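Side-chain contacts in iron-containing alcohol dehydrogenase (Ralstonia eutropha, PDB 3JZD), which probably reduces maleylacetate to 3-oxoadipate with NADH or NADPH, a step in the breakdown of aromatic compounds: residues K244-L249 against T262-H267; I327-P332 against E342-L347. All blocks are in the same frame, centred on the assembly; numbering follows the deposited sequence. Where two conformers were deposited one is given.

Interaction 1 (K244-L249 against T262-H267); sequences KLCHTL and TIVLPH
V264 holds CG1 anti to its backbone N (chi1 171°), which spreads its two methyls along helix 241-253, while C246 swings SG away from its own carbonyl carbon (chi1 -72°) to meet the fork. SG lies 3.7 Å from V264 CB. On its flanks are L249, whose CD1 touches V264 CG2 at 3.7 Å, and L245, whose CD2 reaches V264 CG1 less closely, at 4.1 Å. One beta-branched side chain thus fills the space between leucines one helical turn apart, a task suited to its short, forked shape. The helices run roughly antiparallel (142° between segment axes) at 10.1 Å, so side chains, not backbones, meet.

Beyond V264 the helix kinks: P266 has no amide proton for T262 O, and H267 N bonds V264 O only weakly. I263 O is met by the imidazole of H267, ND1 to O 3.2 Å, nearly in the ring plane, while NE2 donates to V355 O. That is consistent with a protonated ring, held at both nitrogens. Across the interface itself the chemistry is apolar: no hydrogen bond joins the segments, and the thiol of C246 serves as a compact, greasy filler, implying cohesion by shape and burial.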
loop_
_atom_site.group_PDB
_atom_site.type_symbol
_atom_site.label_atom_id
_atom_site.label_comp_id
_atom_site.label_asym_id
_atom_site.label_seq_id
_atom_site.Cartn_x
_atom_site.Cartn_y
_atom_site.Cartn_z
ATOM N N LYS A 244 4.413 -18.505 15.314
ATOM C CA LYS A 244 4.226 -19.933 15.524
ATOM C C LYS A 244 4.207 -20.306 17.010
ATOM O O LYS A 244 3.357 -21.094 17.464
ATOM C CB LYS A 244 5.358 -20.707 14.824
ATOM C CG LYS A 244 5.271 -20.639 13.315
ATOM C CD LYS A 244 4.100 -21.511 12.841
ATOM C CE LYS A 244 3.880 -21.474 11.328
ATOM N NZ LYS A 244 3.092 -22.719 10.915
ATOM N N LEU A 245 5.152 -19.765 17.758
ATOM C CA LEU A 245 5.267 -20.092 19.197
ATOM C C LEU A 245 4.048 -19.571 19.948
ATOM O O LEU A 245 3.512 -20.238 20.820
ATOM C CB LEU A 245 6.551 -19.554 19.768
ATOM C CG LEU A 245 7.065 -20.032 21.145
ATOM C CD1 LEU A 245 7.270 -21.541 21.183
ATOM C CD2 LEU A 245 8.366 -19.327 21.460
ATOM N N CYS A 246 3.564 -18.399 19.556
ATOM C CA CYS A 246 2.399 -17.825 20.199
ATOM C C CYS A 246 1.200 -18.692 19.926
ATOM O O CYS A 246 0.386 -18.893 20.817
ATOM C CB CYS A 246 2.185 -16.350 19.816
ATOM S SG CYS A 246 3.439 -15.269 20.582
ATOM N N HIS A 247 1.137 -19.284 18.733
ATOM C CA HIS A 247 0.057 -20.201 18.407
ATOM C C HIS A 247 0.154 -21.458 19.277
ATOM O O HIS A 247 -0.840 -21.909 19.852
ATOM C CB HIS A 247 0.037 -20.534 16.907
ATOM C CG HIS A 247 -1.110 -21.410 16.498
ATOM N ND1 HIS A 247 -1.089 -22.786 16.635
ATOM C CD2 HIS A 247 -2.316 -21.105 15.958
ATOM C CE1 HIS A 247 -2.242 -23.286 16.218
ATOM N NE2 HIS A 247 -3.001 -22.288 15.797
ATOM N N THR A 248 1.344 -22.029 19.378
ATOM C CA THR A 248 1.579 -23.155 20.271
ATOM C C THR A 248 1.124 -22.858 21.733
ATOM O O THR A 248 0.296 -23.569 22.274
ATOM C CB THR A 248 3.045 -23.543 20.265
ATOM O OG1 THR A 248 3.405 -24.002 18.945
ATOM C CG2 THR A 248 3.337 -24.643 21.327
ATOM N N LEU A 249 1.601 -21.767 22.327
ATOM C CA LEU A 249 1.247 -21.459 23.699
ATOM C C LEU A 249 -0.266 -21.238 23.876
ATOM O O LEU A 249 -0.872 -21.795 24.774
ATOM C CB LEU A 249 2.066 -20.265 24.218
ATOM C CG LEU A 249 3.573 -20.511 24.332
ATOM C CD1 LEU A 249 4.346 -19.200 24.658
ATOM C CD2 LEU A 249 3.831 -21.601 25.399
ATOM N N THR A 262 2.711 -10.243 23.691
ATOM C CA THR A 262 3.439 -9.212 24.385
ATOM C C THR A 262 4.674 -9.783 25.121
ATOM O O THR A 262 5.743 -9.246 25.037
ATOM C CB THR A 262 2.517 -8.511 25.377
ATOM O OG1 THR A 262 1.533 -7.764 24.675
ATOM C CG2 THR A 262 3.305 -7.574 26.305
ATOM N N ILE A 263 4.509 -10.908 25.784
ATOM C CA ILE A 263 5.567 -11.546 26.550
ATOM C C ILE A 263 6.597 -12.228 25.689
ATOM O O ILE A 263 7.769 -12.097 25.941
ATOM C CB ILE A 263 4.955 -12.573 27.548
ATOM C CG1 ILE A 263 4.101 -11.795 28.607
ATOM C CG2 ILE A 263 6.075 -13.437 28.180
ATOM C CD1 ILE A 263 2.969 -12.635 29.341
ATOM N N VAL A 264 6.147 -12.957 24.671
ATOM C CA VAL A 264 7.038 -13.710 23.793
ATOM C C VAL A 264 7.865 -12.831 22.817
ATOM O O VAL A 264 9.033 -13.122 22.561
ATOM C CB VAL A 264 6.221 -14.786 23.015
ATOM C CG1 VAL A 264 7.091 -15.490 21.883
ATOM C CG2 VAL A 264 5.655 -15.801 24.035
ATOM N N LEU A 265 7.288 -11.755 22.288
ATOM C CA LEU A 265 7.984 -10.958 21.291
ATOM C C LEU A 265 9.465 -10.614 21.594
ATOM O O LEU A 265 10.333 -10.889 20.795
ATOM C CB LEU A 265 7.165 -9.734 20.909
ATOM C CG LEU A 265 7.782 -8.882 19.824
ATOM C CD1 LEU A 265 7.807 -9.656 18.535
ATOM C CD2 LEU A 265 6.918 -7.526 19.698
ATOM N N PRO A 266 9.767 -10.026 22.743
ATOM C CA PRO A 266 11.170 -9.748 22.932
ATOM C C PRO A 266 12.123 -10.983 22.842
ATOM O O PRO A 266 13.264 -10.868 22.350
ATOM C CB PRO A 266 11.195 -9.163 24.360
ATOM C CG PRO A 266 9.790 -8.623 24.609
ATOM C CD PRO A 266 8.942 -9.653 23.909
ATOM N N HIS A 267 11.666 -12.141 23.339
ATOM C CA HIS A 267 12.488 -13.363 23.364
ATOM C C HIS A 267 12.572 -14.033 22.002
ATOM O O HIS A 267 13.596 -14.650 21.657
ATOM C CB HIS A 267 11.959 -14.313 24.445
ATOM C CG HIS A 267 11.931 -13.678 25.797
ATOM N ND1 HIS A 267 10.791 -13.106 26.335
ATOM C CD2 HIS A 267 12.933 -13.395 26.653
ATOM C CE1 HIS A 267 11.093 -12.557 27.496
ATOM N NE2 HIS A 267 12.383 -12.730 27.713
#

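Interaction 2 (I327-P332 against E342-L347); sequences IALASP and EPIRAL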
loop_
_atom_site.group_PDB
_atom_site.type_symbol
_atom_site.label_atom_id
_atom_site.label_comp_id
_atom_site.label_asym_id
_atom_site.label_seq_id
_atom_site.Cartn_x
_atom_site.Cartn_y
_atom_site.Cartn_z
ATOM N N ILE A 327 6.439 -29.331 21.392
ATOM C CA ILE A 327 5.417 -28.912 20.441
ATOM C C ILE A 327 6.013 -27.852 19.498
ATOM O O ILE A 327 5.741 -27.899 18.307
ATOM C CB ILE A 327 4.184 -28.309 21.127
ATOM C CG1 ILE A 327 3.496 -29.311 22.068
ATOM C CG2 ILE A 327 3.159 -27.833 20.103
ATOM C CD1 ILE A 327 2.484 -28.656 23.087
ATOM N N ALA A 328 6.849 -26.942 20.005
ATOM C CA ALA A 328 7.487 -25.901 19.161
ATOM C C ALA A 328 8.343 -26.518 18.079
ATOM O O ALA A 328 8.557 -25.903 17.059
ATOM C CB ALA A 328 8.396 -24.890 20.006
ATOM N N LEU A 329 8.841 -27.724 18.316
ATOM C CA LEU A 329 9.721 -28.399 17.368
ATOM C C LEU A 329 8.991 -29.389 16.470
ATOM O O LEU A 329 9.574 -29.942 15.582
ATOM C CB LEU A 329 10.797 -29.148 18.152
ATOM C CG LEU A 329 11.998 -28.424 18.767
ATOM C CD1 LEU A 329 11.696 -27.054 19.338
ATOM C CD2 LEU A 329 12.594 -29.362 19.841
ATOM N N ALA A 330 7.696 -29.597 16.690
ATOM C CA ALA A 330 6.967 -30.663 15.945
ATOM C C ALA A 330 6.679 -30.463 14.456
ATOM O O ALA A 330 6.759 -31.394 13.687
ATOM C CB ALA A 330 5.635 -30.980 16.659
ATOM N N SER A 331 6.227 -29.281 14.099
ATOM C CA SER A 331 5.829 -28.974 12.744
ATOM C C SER A 331 6.796 -27.884 12.226
ATOM O O SER A 331 6.723 -26.741 12.647
ATOM C CB SER A 331 4.401 -28.500 12.800
ATOM O OG SER A 331 3.901 -28.296 11.535
ATOM N N PRO A 332 7.750 -28.266 11.368
ATOM C CA PRO A 332 8.774 -27.372 10.833
ATOM C C PRO A 332 8.244 -26.244 9.971
ATOM O O PRO A 332 7.198 -26.368 9.339
ATOM C CB PRO A 332 9.649 -28.289 9.963
ATOM C CG PRO A 332 9.407 -29.670 10.463
ATOM C CD PRO A 332 7.962 -29.663 10.940
ATOM N N GLU A 342 17.165 -27.009 22.484
ATOM C CA GLU A 342 17.772 -26.319 23.597
ATOM C C GLU A 342 17.571 -24.810 23.587
ATOM O O GLU A 342 17.098 -24.265 24.554
ATOM C CB GLU A 342 19.257 -26.695 23.757
ATOM C CG GLU A 342 19.886 -26.084 25.032
ATOM C CD GLU A 342 21.420 -26.230 25.137
ATOM O OE1 GLU A 342 21.921 -27.385 25.178
ATOM O OE2 GLU A 342 22.105 -25.172 25.235
ATOM N N PRO A 343 17.963 -24.124 22.515
ATOM C CA PRO A 343 17.716 -22.696 22.531
ATOM C C PRO A 343 16.205 -22.341 22.563
ATOM O O PRO A 343 15.856 -21.323 23.097
ATOM C CB PRO A 343 18.407 -22.196 21.263
ATOM C CG PRO A 343 18.447 -23.409 20.326
ATOM C CD PRO A 343 18.648 -24.567 21.288
ATOM N N ILE A 344 15.328 -23.175 22.018
ATOM C CA ILE A 344 13.872 -22.910 22.145
ATOM C C ILE A 344 13.428 -23.082 23.592
ATOM O O ILE A 344 12.648 -22.269 24.111
ATOM C CB ILE A 344 12.988 -23.789 21.216
ATOM C CG1 ILE A 344 13.065 -23.252 19.784
ATOM C CG2 ILE A 344 11.502 -23.831 21.708
ATOM C CD1 ILE A 344 12.442 -21.881 19.556
ATOM N N ARG A 345 13.955 -24.113 24.249
ATOM C CA ARG A 345 13.626 -24.347 25.643
ATOM C C ARG A 345 14.129 -23.189 26.530
ATOM O O ARG A 345 13.476 -22.827 27.497
ATOM C CB ARG A 345 14.208 -25.673 26.128
ATOM C CG ARG A 345 13.891 -25.917 27.604
ATOM C CD ARG A 345 12.395 -26.079 27.794
ATOM N NE ARG A 345 12.062 -26.398 29.167
ATOM C CZ ARG A 345 11.989 -25.494 30.140
ATOM N NH1 ARG A 345 12.274 -24.207 29.902
ATOM N NH2 ARG A 345 11.663 -25.874 31.364
ATOM N N ALA A 346 15.286 -22.620 26.202
ATOM C CA ALA A 346 15.846 -21.472 26.948
ATOM C C ALA A 346 15.024 -20.178 26.668
ATOM O O ALA A 346 14.853 -19.338 27.561
ATOM C CB ALA A 346 17.353 -21.253 26.564
ATOM N N LEU A 347 14.522 -20.040 25.431
ATOM C CA LEU A 347 13.659 -18.909 25.073
ATOM C C LEU A 347 12.448 -18.989 25.968
ATOM O O LEU A 347 12.071 -18.023 26.590
ATOM C CB LEU A 347 13.203 -18.995 23.605
ATOM C CG LEU A 347 12.210 -17.970 23.012
ATOM C CD1 LEU A 347 12.170 -18.080 21.467
ATOM C CD2 LEU A 347 10.747 -18.107 23.649
#
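The two backbones come nearest where A328 faces I344, their CA atoms 7.7 Å apart. At A328 the chain is near the end of helix 321-328; A330 N bonds I327 O three residues back, and by S331 and P332 the backbone has opened into an extended loop. Segment 342-347, by contrast, stays regular helix, with A346 N bonded to E342 O and L347 N to P343 O.

I344 carries the contact from its side. Its CG2 is placed anti to the backbone N, with CG1 anti to the carbonyl carbon (chi1 -76°), and the CG2 methyl meets A328 CB at 3.7 Å. Both CB bonds point toward the opposite segment, and the alanine, being a single methyl, lets the helix of I344 come close. L329 then adds a second, looser touch: in the conformer given, CD1 is 4.0 Å from I344 CB and stands about as near its CG2, the two side chains running alongside each other with their ends pointing opposite ways. Because L329 was modelled in two conformations and is partly exposed, this touch is less certain than the alanine one. The branched isoleucine offers a broad hydrocarbon flank to both, and with no hydrogen bond between the segments the contact is purely apolar.

I339, from the intervening loop, touches both L329 and I344. On another flank of helix 341-353, R345 turns back to helix 321-328 in a salt bridge from NE to D322, while its NH1 bonds Q349. Deeper in, I344 and L347 rest on Y271 of helix 257-272, and L347 also on H267, so that helices 321-328 and 341-353 pack together on helices 257-272 and 241-253.

Both contacts belong to the all-helical C-terminal region, their centres 12 Å apart on the same side of the chain's centre, and they follow in series: interaction 1 closes before interaction 2 opens. Each joins consecutive parts of the helical bundle, 241-253 with 257-272 and then 321-328 with 341-353. L245 ties them together, its CD1 3.7 Å from A328 CB and its CD2 3.5 Å from L347 CD2, and T248 meets I327 beside it. Interaction 1 is the inner one, with C246 about 9 Å from the bound NAD between side chain and cofactor; interaction 2 lies farther out. Together they link the cofactor-side helices to the chain's C-terminal helix in one continuous apolar layer.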